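Local coordinates for protein enoyl-CoA hydratase (PDB 1WZ8) that probably catalyses the reversible hydration of enoyl-CoA thioesters, as a hexameric member of the crotonase (enoyl-CoA hydratase/isomerase) family, at residues V21-F26 and K194-A199; G99-P104 and A220-Y225; P104-A109 and E204-G209; A125-V130 and H216-L221. All blocks are in the same frame, centred on the assembly; numbering follows the deposited sequence.

Interaction 1 of 4, residues V21-F26 and K194-A199; sequences VLEITF and KVYEKA
Where helix 195-207 packs against the main sheet, Glu23 of strand 21-26 and Tyr196 in the first turn of that helix meet through their polar ends. The phenol hydroxyl is the donor: Tyr196 OH gives a short hydrogen bond of 2.5 Å to Glu23 OE2. It approaches the carboxylate on the syn side, but 28° out of the carboxylate plane. Relative to the tyrosine ring, the acceptor lies at the edge, near its plane, and Glu23 OE2 also comes to 3.0 Å from Tyr196 CE1. The carboxylate and ring planes are turned 45° from each other, and the two side chains cross at about a right angle. The other oxygen is turned aside, with Glu23 OE1 4.1 Å from Tyr196 OH. Glu23 reaches this far because CG stands anti to the backbone N (chi1 180°) and the chain stays extended beyond it. In the crotonase fold, helices pack against a mixed sheet, and here the edge of that packing is polar. Glutamate suits a partly exposed strand position, since its side chain touches Leu59 and Pro17 while the carboxylate reaches out to the helix. Tyrosine combines a ring side chain that touches Leu59 of the next strand with a hydroxyl that can span the gap. Arg61 makes a cation-pi contact with the same ring. Farther from the strand, Lys194 NZ and Glu197 OE2 form a salt bridge of 3.6 Å within segment 194-199.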
loop_
_atom_site.group_PDB
_atom_site.type_symbol
_atom_site.label_atom_id
_atom_site.label_comp_id
_atom_site.label_asym_id
_atom_site.label_seq_id
_atom_site.Cartn_x
_atom_site.Cartn_y
_atom_site.Cartn_z
ATOM N N VAL A 21 15.999 25.819 20.147
ATOM C CA VAL A 21 15.558 24.574 20.758
ATOM C C VAL A 21 14.457 24.817 21.782
ATOM O O VAL A 21 14.711 25.344 22.867
ATOM C CB VAL A 21 16.723 23.850 21.466
ATOM C CG1 VAL A 21 16.231 22.541 22.071
ATOM C CG2 VAL A 21 17.857 23.592 20.475
ATOM N N LEU A 22 13.232 24.446 21.434
ATOM C CA LEU A 22 12.125 24.613 22.360
ATOM C C LEU A 22 12.054 23.360 23.209
ATOM O O LEU A 22 11.761 22.271 22.711
ATOM C CB LEU A 22 10.806 24.814 21.616
ATOM C CG LEU A 22 9.588 24.933 22.539
ATOM C CD1 LEU A 22 9.783 26.095 23.503
ATOM C CD2 LEU A 22 8.331 25.126 21.717
ATOM N N GLU A 23 12.331 23.515 24.496
ATOM C CA GLU A 23 12.307 22.383 25.403
ATOM C C GLU A 23 10.972 22.305 26.124
ATOM O O GLU A 23 10.540 23.270 26.748
ATOM C CB GLU A 23 13.430 22.512 26.428
ATOM C CG GLU A 23 13.480 21.373 27.417
ATOM C CD GLU A 23 14.441 21.641 28.545
ATOM O OE1 GLU A 23 14.183 22.571 29.337
ATOM O OE2 GLU A 23 15.454 20.925 28.639
ATOM N N ILE A 24 10.320 21.153 26.025
ATOM C CA ILE A 24 9.042 20.943 26.688
ATOM C C ILE A 24 9.245 19.919 27.798
ATOM O O ILE A 24 9.559 18.758 27.529
ATOM C CB ILE A 24 7.972 20.404 25.714
ATOM C CG1 ILE A 24 7.788 21.374 24.544
ATOM C CG2 ILE A 24 6.648 20.221 26.452
ATOM C CD1 ILE A 24 6.699 20.946 23.565
ATOM N N THR A 25 9.085 20.363 29.042
ATOM C CA THR A 25 9.231 19.497 30.204
ATOM C C THR A 25 7.835 19.195 30.731
ATOM O O THR A 25 7.059 20.111 30.996
ATOM C CB THR A 25 10.047 20.188 31.333
ATOM O OG1 THR A 25 11.370 20.483 30.864
ATOM C CG2 THR A 25 10.145 19.281 32.548
ATOM N N PHE A 26 7.504 17.919 30.880
ATOM C CA PHE A 26 6.184 17.569 31.376
ATOM C C PHE A 26 6.261 16.966 32.766
ATOM O O PHE A 26 7.221 16.270 33.112
ATOM C CB PHE A 26 5.472 16.626 30.399
ATOM C CG PHE A 26 6.233 15.369 30.093
ATOM C CD1 PHE A 26 6.105 14.247 30.902
ATOM C CD2 PHE A 26 7.058 15.299 28.974
ATOM C CE1 PHE A 26 6.785 13.067 30.599
ATOM C CE2 PHE A 26 7.743 14.129 28.663
ATOM C CZ PHE A 26 7.606 13.011 29.473
ATOM N N LYS A 194 24.228 11.030 31.439
ATOM C CA LYS A 194 24.470 11.858 30.264
ATOM C C LYS A 194 23.289 11.990 29.311
ATOM O O LYS A 194 23.396 12.671 28.288
ATOM C CB LYS A 194 25.654 11.294 29.477
ATOM C CG LYS A 194 26.959 11.199 30.249
ATOM C CD LYS A 194 27.599 12.561 30.401
ATOM C CE LYS A 194 28.960 12.460 31.067
ATOM N NZ LYS A 194 29.673 13.769 31.062
ATOM N N VAL A 195 22.167 11.356 29.636
ATOM C CA VAL A 195 20.999 11.393 28.754
ATOM C C VAL A 195 20.554 12.794 28.348
ATOM O O VAL A 195 20.558 13.131 27.158
ATOM C CB VAL A 195 19.801 10.634 29.381
ATOM C CG1 VAL A 195 18.572 10.739 28.472
ATOM C CG2 VAL A 195 20.179 9.168 29.594
ATOM N N TYR A 196 20.163 13.614 29.318
ATOM C CA TYR A 196 19.726 14.964 28.988
ATOM C C TYR A 196 20.810 15.744 28.242
ATOM O O TYR A 196 20.535 16.406 27.241
ATOM C CB TYR A 196 19.322 15.737 30.245
ATOM C CG TYR A 196 18.933 17.165 29.934
ATOM C CD1 TYR A 196 17.785 17.448 29.200
ATOM C CD2 TYR A 196 19.742 18.231 30.329
ATOM C CE1 TYR A 196 17.449 18.761 28.864
ATOM C CE2 TYR A 196 19.415 19.547 29.996
ATOM C CZ TYR A 196 18.267 19.802 29.264
ATOM O OH TYR A 196 17.942 21.099 28.928
ATOM N N GLU A 197 22.044 15.667 28.730
ATOM C CA GLU A 197 23.155 16.369 28.094
ATOM C C GLU A 197 23.312 16.019 26.615
ATOM O O GLU A 197 23.467 16.909 25.774
ATOM C CB GLU A 197 24.461 16.064 28.836
ATOM C CG GLU A 197 25.715 16.536 28.125
ATOM C CD GLU A 197 26.971 16.278 28.937
ATOM O OE1 GLU A 197 27.106 16.885 30.020
ATOM O OE2 GLU A 197 27.817 15.466 28.498
ATOM N N LYS A 198 23.284 14.725 26.298
ATOM C CA LYS A 198 23.433 14.276 24.915
ATOM C C LYS A 198 22.199 14.639 24.095
ATOM O O LYS A 198 22.310 15.034 22.937
ATOM C CB LYS A 198 23.650 12.760 24.867
ATOM C CG LYS A 198 23.841 12.185 23.464
ATOM C CD LYS A 198 25.123 12.706 22.808
ATOM C CE LYS A 198 25.348 12.083 21.436
ATOM N NZ LYS A 198 26.620 12.546 20.803
ATOM N N ALA A 199 21.021 14.499 24.691
ATOM C CA ALA A 199 19.794 14.831 23.977
ATOM C C ALA A 199 19.798 16.309 23.590
ATOM O O ALA A 199 19.413 16.675 22.480
ATOM C CB ALA A 199 18.578 14.512 24.839
#

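Interaction 2 of 4, residues G99-P104 and A220-Y225; sequences GPLNFP and ALNHWY
Leu101, near the end of helix 83-102, meets both Asn222 and Tyr225 of helix 211-226. Just before it, Pro100 packs on Trp46 and Leu122. Leu101 then turns both its backbone and its side chain to the second helix. Its O accepts a hydrogen bond from Asn222 ND2 at 2.8 Å; the donor lies in the carbonyl plane, on a lone pair, yet the bond is bent, with an N-H...O angle of 130°, and the oxygen sits 22° out of the asparagine amide plane. The leucine methyls spread beside it: Leu101 CD2 lies 3.7 Å from Asn222 OD1 and 3.9 Å from Tyr225 CD2, while Leu101 CD1 reaches Tyr225 CB at 4.0 Å. Next, Asn102 bonds Arg226 through OD1, and Phe103 turns to Trp46, meeting its ring edge-to-face. Asparagine suits its buried place because one small amide serves two partners, its OD1 accepting from Lys166 of a neighbouring subunit. An alanine here would probably leave the Leu101 carbonyl without this donor and Lys166 of the neighbouring subunit without its amide acceptor. The charge of that lysine, bound at OD1, is likely to polarise the amide and make ND2 the stronger donor, coupling the helix contact to the subunit interface.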
loop_
_atom_site.group_PDB
_atom_site.type_symbol
_atom_site.label_atom_id
_atom_site.label_comp_id
_atom_site.label_asym_id
_atom_site.label_seq_id
_atom_site.Cartn_x
_atom_site.Cartn_y
_atom_site.Cartn_z
ATOM N N GLY A 99 1.061 13.584 16.415
ATOM C CA GLY A 99 1.436 14.955 16.698
ATOM C C GLY A 99 2.902 15.182 16.395
ATOM O O GLY A 99 3.250 16.044 15.588
ATOM N N PRO A 100 3.795 14.423 17.040
ATOM C CA PRO A 100 5.231 14.570 16.806
ATOM C C PRO A 100 5.597 14.239 15.353
ATOM O O PRO A 100 6.408 14.932 14.734
ATOM C CB PRO A 100 5.840 13.580 17.792
ATOM C CG PRO A 100 4.839 13.551 18.907
ATOM C CD PRO A 100 3.536 13.508 18.167
ATOM N N LEU A 101 4.988 13.186 14.813
ATOM C CA LEU A 101 5.273 12.770 13.442
ATOM C C LEU A 101 4.928 13.828 12.414
ATOM O O LEU A 101 5.652 14.006 11.434
ATOM C CB LEU A 101 4.525 11.482 13.082
ATOM C CG LEU A 101 5.001 10.144 13.652
ATOM C CD1 LEU A 101 4.276 9.019 12.917
ATOM C CD2 LEU A 101 6.505 9.993 13.472
ATOM N N ASN A 102 3.818 14.527 12.626
ATOM C CA ASN A 102 3.411 15.551 11.679
ATOM C C ASN A 102 3.893 16.961 12.010
ATOM O O ASN A 102 3.632 17.899 11.255
ATOM C CB ASN A 102 1.892 15.521 11.490
ATOM C CG ASN A 102 1.433 14.285 10.729
ATOM O OD1 ASN A 102 2.036 13.906 9.726
ATOM N ND2 ASN A 102 0.365 13.654 11.201
ATOM N N PHE A 103 4.594 17.116 13.130
ATOM C CA PHE A 103 5.131 18.422 13.485
ATOM C C PHE A 103 6.257 18.645 12.477
ATOM O O PHE A 103 7.021 17.730 12.198
ATOM C CB PHE A 103 5.690 18.414 14.905
ATOM C CG PHE A 103 6.107 19.768 15.386
ATOM C CD1 PHE A 103 5.164 20.780 15.541
ATOM C CD2 PHE A 103 7.443 20.050 15.640
ATOM C CE1 PHE A 103 5.547 22.059 15.939
ATOM C CE2 PHE A 103 7.839 21.328 16.041
ATOM C CZ PHE A 103 6.890 22.334 16.188
ATOM N N PRO A 104 6.377 19.862 11.918
ATOM C CA PRO A 104 7.435 20.121 10.932
ATOM C C PRO A 104 8.896 20.079 11.376
ATOM O O PRO A 104 9.775 19.749 10.573
ATOM C CB PRO A 104 7.047 21.482 10.360
ATOM C CG PRO A 104 6.361 22.147 11.520
ATOM C CD PRO A 104 5.502 21.038 12.073
ATOM N N ALA A 220 9.176 13.429 4.379
ATOM C CA ALA A 220 9.265 12.349 3.408
ATOM C C ALA A 220 9.490 10.999 4.082
ATOM O O ALA A 220 8.867 10.006 3.709
ATOM C CB ALA A 220 10.382 12.635 2.409
ATOM N N LEU A 221 10.383 10.950 5.069
ATOM C CA LEU A 221 10.628 9.694 5.771
ATOM C C LEU A 221 9.379 9.233 6.514
ATOM O O LEU A 221 9.054 8.043 6.513
ATOM C CB LEU A 221 11.779 9.842 6.775
ATOM C CG LEU A 221 13.221 9.903 6.260
ATOM C CD1 LEU A 221 14.142 10.264 7.418
ATOM C CD2 LEU A 221 13.634 8.563 5.661
ATOM N N ASN A 222 8.669 10.171 7.137
ATOM C CA ASN A 222 7.483 9.806 7.902
ATOM C C ASN A 222 6.338 9.222 7.084
ATOM O O ASN A 222 5.410 8.643 7.642
ATOM C CB ASN A 222 7.013 10.986 8.760
ATOM C CG ASN A 222 7.824 11.120 10.035
ATOM O OD1 ASN A 222 8.595 10.227 10.382
ATOM N ND2 ASN A 222 7.644 12.227 10.746
ATOM N N HIS A 223 6.400 9.357 5.762
ATOM C CA HIS A 223 5.365 8.767 4.925
ATOM C C HIS A 223 5.448 7.243 5.048
ATOM O O HIS A 223 4.502 6.533 4.698
ATOM C CB HIS A 223 5.524 9.181 3.457
ATOM C CG HIS A 223 4.780 10.431 3.098
ATOM N ND1 HIS A 223 3.445 10.611 3.392
ATOM C CD2 HIS A 223 5.176 11.547 2.444
ATOM C CE1 HIS A 223 3.050 11.786 2.933
ATOM N NE2 HIS A 223 4.081 12.374 2.353
ATOM N N TRP A 224 6.583 6.732 5.523
ATOM C CA TRP A 224 6.699 5.291 5.703
ATOM C C TRP A 224 5.736 4.884 6.808
ATOM O O TRP A 224 5.064 3.861 6.714
ATOM C CB TRP A 224 8.122 4.877 6.081
ATOM C CG TRP A 224 9.037 4.758 4.904
ATOM C CD1 TRP A 224 9.669 5.775 4.247
ATOM C CD2 TRP A 224 9.397 3.553 4.219
ATOM N NE1 TRP A 224 10.400 5.280 3.198
ATOM C CE2 TRP A 224 10.251 3.919 3.154
ATOM C CE3 TRP A 224 9.081 2.199 4.399
ATOM C CZ2 TRP A 224 10.795 2.979 2.272
ATOM C CZ3 TRP A 224 9.625 1.260 3.518
ATOM C CH2 TRP A 224 10.473 1.659 2.469
ATOM N N TYR A 225 5.665 5.693 7.859
ATOM C CA TYR A 225 4.753 5.403 8.955
ATOM C C TYR A 225 3.310 5.687 8.533
ATOM O O TYR A 225 2.411 4.907 8.824
ATOM C CB TYR A 225 5.081 6.258 10.180
ATOM C CG TYR A 225 6.336 5.865 10.927
ATOM C CD1 TYR A 225 6.575 4.537 11.280
ATOM C CD2 TYR A 225 7.255 6.835 11.342
ATOM C CE1 TYR A 225 7.692 4.182 12.033
ATOM C CE2 TYR A 225 8.372 6.491 12.094
ATOM C CZ TYR A 225 8.583 5.166 12.438
ATOM O OH TYR A 225 9.663 4.828 13.214
#

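Interaction 3 of 4, residues P104-A109 and E204-G209; sequences PRPVVA and ERLAQG
Leu206, near the C-terminal end of helix 195-207, packs against Pro106, just before strand 107-111, and Val108 within it. Its side chain begins with CB at 4.4 Å from Pro106 CB, at the margin of contact. CG, anti to the carbonyl carbon (chi1 -71°), carries the two methyls onward toward the strand. One of them, Leu206 CD2, stays beside the proline ring, 4.2 Å from Pro106 CB. The other branch does most of the work: Leu206 CD1 touches both Pro106 and Val108, 3.8 Å from Pro106 CB and only 3.5 Å from Val108 CG2, tighter than usual van der Waals contact. The valine offers that single methyl because CG2 lies beside its backbone N, while CG1 stands anti to the N and away from the leucine. Leucine suits the helix position, since its forked end can touch two neighbours at once. Proline fits the approach to the strand: it presents a compact apolar ring, and although it has no N-H its backbone still pairs with Val58. Val108, beta-branched, is at home in an extended strand, and the intervening Val107 points away from the helix, its side chain touching Lys218 of helix 211-226. The contact packs the helix against the sheet of the crotonase fold. Leu206 also rests on Ala57 of strand 57-62 and on Leu171 of a neighbouring subunit, while Val108 continues along the same helix to Val202 and Ala199.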
loop_
_atom_site.group_PDB
_atom_site.type_symbol
_atom_site.label_atom_id
_atom_site.label_comp_id
_atom_site.label_asym_id
_atom_site.label_seq_id
_atom_site.Cartn_x
_atom_site.Cartn_y
_atom_site.Cartn_z
ATOM N N PRO A 104 6.377 19.862 11.918
ATOM C CA PRO A 104 7.435 20.121 10.932
ATOM C C PRO A 104 8.896 20.079 11.376
ATOM O O PRO A 104 9.775 19.749 10.573
ATOM C CB PRO A 104 7.047 21.482 10.360
ATOM C CG PRO A 104 6.361 22.147 11.520
ATOM C CD PRO A 104 5.502 21.038 12.073
ATOM N N ARG A 105 9.165 20.411 12.634
ATOM C CA ARG A 105 10.540 20.418 13.128
ATOM C C ARG A 105 10.937 19.102 13.794
ATOM O O ARG A 105 10.089 18.360 14.292
ATOM C CB ARG A 105 10.738 21.562 14.131
ATOM C CG ARG A 105 10.098 22.870 13.717
ATOM C CD ARG A 105 10.531 23.271 12.320
ATOM N NE ARG A 105 9.654 24.293 11.760
ATOM C CZ ARG A 105 9.656 24.653 10.482
ATOM N NH1 ARG A 105 10.495 24.073 9.632
ATOM N NH2 ARG A 105 8.810 25.578 10.050
ATOM N N PRO A 106 12.242 18.793 13.793
ATOM C CA PRO A 106 12.734 17.560 14.412
ATOM C C PRO A 106 12.432 17.576 15.902
ATOM O O PRO A 106 12.526 18.621 16.548
ATOM C CB PRO A 106 14.236 17.609 14.136
ATOM C CG PRO A 106 14.306 18.349 12.826
ATOM C CD PRO A 106 13.318 19.475 13.054
ATOM N N VAL A 107 12.063 16.416 16.434
ATOM C CA VAL A 107 11.740 16.272 17.849
ATOM C C VAL A 107 12.701 15.269 18.469
ATOM O O VAL A 107 12.891 14.176 17.944
ATOM C CB VAL A 107 10.286 15.767 18.036
ATOM C CG1 VAL A 107 9.983 15.561 19.522
ATOM C CG2 VAL A 107 9.312 16.758 17.421
ATOM N N VAL A 108 13.309 15.654 19.585
ATOM C CA VAL A 108 14.253 14.804 20.290
ATOM C C VAL A 108 13.688 14.496 21.671
ATOM O O VAL A 108 13.113 15.370 22.316
ATOM C CB VAL A 108 15.614 15.517 20.482
ATOM C CG1 VAL A 108 16.576 14.612 21.248
ATOM C CG2 VAL A 108 16.199 15.908 19.129
ATOM N N ALA A 109 13.842 13.256 22.117
ATOM C CA ALA A 109 13.356 12.870 23.434
ATOM C C ALA A 109 14.509 12.441 24.333
ATOM O O ALA A 109 15.329 11.609 23.950
ATOM C CB ALA A 109 12.344 11.736 23.311
ATOM N N GLU A 204 20.420 20.712 19.735
ATOM C CA GLU A 204 21.116 21.916 19.311
ATOM C C GLU A 204 21.655 21.743 17.895
ATOM O O GLU A 204 21.515 22.646 17.066
ATOM C CB GLU A 204 22.259 22.250 20.273
ATOM C CG GLU A 204 22.955 23.565 19.952
ATOM C CD GLU A 204 23.902 24.013 21.048
ATOM O OE1 GLU A 204 24.476 25.114 20.923
ATOM O OE2 GLU A 204 24.070 23.269 22.035
ATOM N N ARG A 205 22.259 20.585 17.620
ATOM C CA ARG A 205 22.806 20.298 16.294
ATOM C C ARG A 205 21.717 20.383 15.233
ATOM O O ARG A 205 21.949 20.891 14.135
ATOM C CB ARG A 205 23.440 18.901 16.242
ATOM C CG ARG A 205 24.830 18.801 16.858
ATOM C CD ARG A 205 25.400 17.389 16.694
ATOM N NE ARG A 205 25.626 17.029 15.294
ATOM C CZ ARG A 205 25.900 15.797 14.876
ATOM N NH1 ARG A 205 25.982 14.801 15.747
ATOM N NH2 ARG A 205 26.091 15.557 13.586
ATOM N N LEU A 206 20.537 19.868 15.557
ATOM C CA LEU A 206 19.416 19.909 14.627
ATOM C C LEU A 206 18.982 21.354 14.398
ATOM O O LEU A 206 18.643 21.734 13.279
ATOM C CB LEU A 206 18.246 19.096 15.175
ATOM C CG LEU A 206 18.464 17.579 15.174
ATOM C CD1 LEU A 206 17.437 16.909 16.067
ATOM C CD2 LEU A 206 18.373 17.052 13.749
ATOM N N ALA A 207 18.999 22.159 15.458
ATOM C CA ALA A 207 18.610 23.563 15.346
ATOM C C ALA A 207 19.622 24.323 14.492
ATOM O O ALA A 207 19.322 25.384 13.956
ATOM C CB ALA A 207 18.509 24.198 16.734
ATOM N N GLN A 208 20.826 23.780 14.371
ATOM C CA GLN A 208 21.863 24.419 13.565
ATOM C C GLN A 208 21.817 23.938 12.121
ATOM O O GLN A 208 22.543 24.447 11.263
ATOM C CB GLN A 208 23.240 24.132 14.157
ATOM C CG GLN A 208 23.468 24.795 15.502
ATOM C CD GLN A 208 24.761 24.354 16.155
ATOM O OE1 GLN A 208 25.135 24.850 17.221
ATOM N NE2 GLN A 208 25.450 23.414 15.522
ATOM N N GLY A 209 20.965 22.954 11.857
ATOM C CA GLY A 209 20.852 22.427 10.510
ATOM C C GLY A 209 19.929 23.262 9.643
ATOM O O GLY A 209 19.364 24.256 10.109
#

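Interaction 4 of 4, residues A125-V130 and H216-L221; sequences AADIAV and HTKHAL
Asp127 and Lys218 meet with their side chains at about a right angle, the carboxylate lying across the far end of the lysine chain. The charged ends form a buried salt bridge: Lys218 NZ donates to Asp127 OD2 at 2.9 Å, and the oxygen accepts with its syn lone pair, on the side of OD1. That other oxygen lies alongside the methylenes, Asp127 OD1 standing 3.3 Å from Lys218 CE and 3.4 Å from Lys218 CD. The reach comes from the lysine, whose CG is anti to the backbone N (chi1 164°) and whose chain runs fully extended to the ammonium group. Asp127 belongs to the loop joining helix 118-125 to strand 128-132, and Lys218 to helix 211-226, so in this crotonase fold the pair links the start of strand 128-132, beside strand 107-111 in the main sheet, to a helix at the subunit interface. There the ammonium is held by more than one acceptor: Pro100 O and Arg105 O both bond Lys218 NZ, and Phe103 O does so weakly, which ties down the turn leading into strand 107-111. Asp127 is shared as well, OD2 accepting from Val107 N and OD1 forming a salt bridge with Lys166 of a neighbouring subunit. Lysine suits the site because an ammonium group can donate in several directions from one point. A methionine in its place would probably leave the Pro100 and Arg105 carbonyls without their donor and deprive Asp127 of a positive mate. With several donors around it, the buried aspartate is likely to stay ionised.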
loop_
_atom_site.group_PDB
_atom_site.type_symbol
_atom_site.label_atom_id
_atom_site.label_comp_id
_atom_site.label_asym_id
_atom_site.label_seq_id
_atom_site.Cartn_x
_atom_site.Cartn_y
_atom_site.Cartn_z
ATOM N N ALA A 125 7.829 8.235 19.113
ATOM C CA ALA A 125 7.237 9.059 18.064
ATOM C C ALA A 125 8.222 10.170 17.713
ATOM O O ALA A 125 8.201 10.723 16.605
ATOM C CB ALA A 125 5.914 9.661 18.539
ATOM N N ALA A 126 9.086 10.500 18.667
ATOM C CA ALA A 126 10.086 11.534 18.442
ATOM C C ALA A 126 10.993 11.043 17.324
ATOM O O ALA A 126 11.096 9.841 17.081
ATOM C CB ALA A 126 10.895 11.776 19.711
ATOM N N ASP A 127 11.651 11.971 16.646
ATOM C CA ASP A 127 12.535 11.607 15.548
ATOM C C ASP A 127 13.803 10.949 16.057
ATOM O O ASP A 127 14.308 10.003 15.460
ATOM C CB ASP A 127 12.863 12.853 14.739
ATOM C CG ASP A 127 11.623 13.484 14.150
ATOM O OD1 ASP A 127 11.067 12.903 13.195
ATOM O OD2 ASP A 127 11.196 14.542 14.654
ATOM N N ILE A 128 14.314 11.452 17.173
ATOM C CA ILE A 128 15.523 10.893 17.753
ATOM C C ILE A 128 15.324 10.755 19.253
ATOM O O ILE A 128 14.930 11.707 19.924
ATOM C CB ILE A 128 16.744 11.799 17.486
ATOM C CG1 ILE A 128 17.012 11.878 15.980
ATOM C CG2 ILE A 128 17.968 11.248 18.215
ATOM C CD1 ILE A 128 18.177 12.767 15.599
ATOM N N ALA A 129 15.569 9.559 19.770
ATOM C CA ALA A 129 15.440 9.325 21.196
ATOM C C ALA A 129 16.807 8.964 21.731
ATOM O O ALA A 129 17.519 8.156 21.138
ATOM C CB ALA A 129 14.457 8.188 21.469
ATOM N N VAL A 130 17.180 9.591 22.838
ATOM C CA VAL A 130 18.447 9.303 23.482
ATOM C C VAL A 130 18.058 8.642 24.792
ATOM O O VAL A 130 17.322 9.230 25.588
ATOM C CB VAL A 130 19.245 10.591 23.789
ATOM C CG1 VAL A 130 20.558 10.237 24.480
ATOM C CG2 VAL A 130 19.516 11.356 22.501
ATOM N N HIS A 216 11.500 18.861 5.200
ATOM C CA HIS A 216 11.201 18.012 4.054
ATOM C C HIS A 216 11.711 16.580 4.185
ATOM O O HIS A 216 11.036 15.639 3.762
ATOM C CB HIS A 216 11.738 18.664 2.781
ATOM C CG HIS A 216 11.018 19.926 2.420
ATOM N ND1 HIS A 216 11.361 20.698 1.332
ATOM C CD2 HIS A 216 9.956 20.536 2.996
ATOM C CE1 HIS A 216 10.538 21.729 1.252
ATOM N NE2 HIS A 216 9.676 21.655 2.248
ATOM N N THR A 217 12.891 16.407 4.777
ATOM C CA THR A 217 13.446 15.071 4.947
ATOM C C THR A 217 12.618 14.298 5.973
ATOM O O THR A 217 12.299 13.122 5.768
ATOM C CB THR A 217 14.925 15.126 5.407
ATOM O OG1 THR A 217 15.697 15.845 4.436
ATOM C CG2 THR A 217 15.498 13.725 5.538
ATOM N N LYS A 218 12.281 14.954 7.081
ATOM C CA LYS A 218 11.475 14.318 8.113
ATOM C C LYS A 218 10.125 13.940 7.529
ATOM O O LYS A 218 9.652 12.820 7.705
ATOM C CB LYS A 218 11.258 15.254 9.311
ATOM C CG LYS A 218 10.129 14.797 10.237
ATOM C CD LYS A 218 10.015 15.649 11.489
ATOM C CE LYS A 218 8.826 15.202 12.334
ATOM N NZ LYS A 218 8.799 15.846 13.667
ATOM N N HIS A 219 9.513 14.885 6.827
ATOM C CA HIS A 219 8.203 14.659 6.231
ATOM C C HIS A 219 8.197 13.471 5.278
ATOM O O HIS A 219 7.320 12.616 5.351
ATOM C CB HIS A 219 7.740 15.909 5.481
ATOM C CG HIS A 219 6.380 15.771 4.874
ATOM N ND1 HIS A 219 5.228 15.752 5.630
ATOM C CD2 HIS A 219 5.989 15.618 3.588
ATOM C CE1 HIS A 219 4.185 15.593 4.834
ATOM N NE2 HIS A 219 4.620 15.509 3.591
ATOM N N ALA A 220 9.176 13.429 4.379
ATOM C CA ALA A 220 9.265 12.349 3.408
ATOM C C ALA A 220 9.490 10.999 4.082
ATOM O O ALA A 220 8.867 10.006 3.709
ATOM C CB ALA A 220 10.382 12.635 2.409
ATOM N N LEU A 221 10.383 10.950 5.069
ATOM C CA LEU A 221 10.628 9.694 5.771
ATOM C C LEU A 221 9.379 9.233 6.514
ATOM O O LEU A 221 9.054 8.043 6.513
ATOM C CB LEU A 221 11.779 9.842 6.775
ATOM C CG LEU A 221 13.221 9.903 6.260
ATOM C CD1 LEU A 221 14.142 10.264 7.418
ATOM C CD2 LEU A 221 13.634 8.563 5.661
#

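From the N terminus, strand 21-26 comes first and waits until residues 194-199 for its partner, so interaction 1 closes the longest loop. Within that loop lie residues 99-104, 104-109 and 125-130, whose partners all come after 199; interaction 1 therefore crosses the other three. Interaction 3 is nested inside interaction 2, with Pro104 common to both, whereas interactions 3 and 4 cross. Interactions 2 and 4 end on the same helix, 211-226, sharing Ala220 and Leu221, their centres about 6 Å apart. Interactions 1 and 3 seat helix 195-207 on the main sheet; interactions 2 and 4 join helix 211-226 to helix 83-102 and to the loop entering strand 128-132.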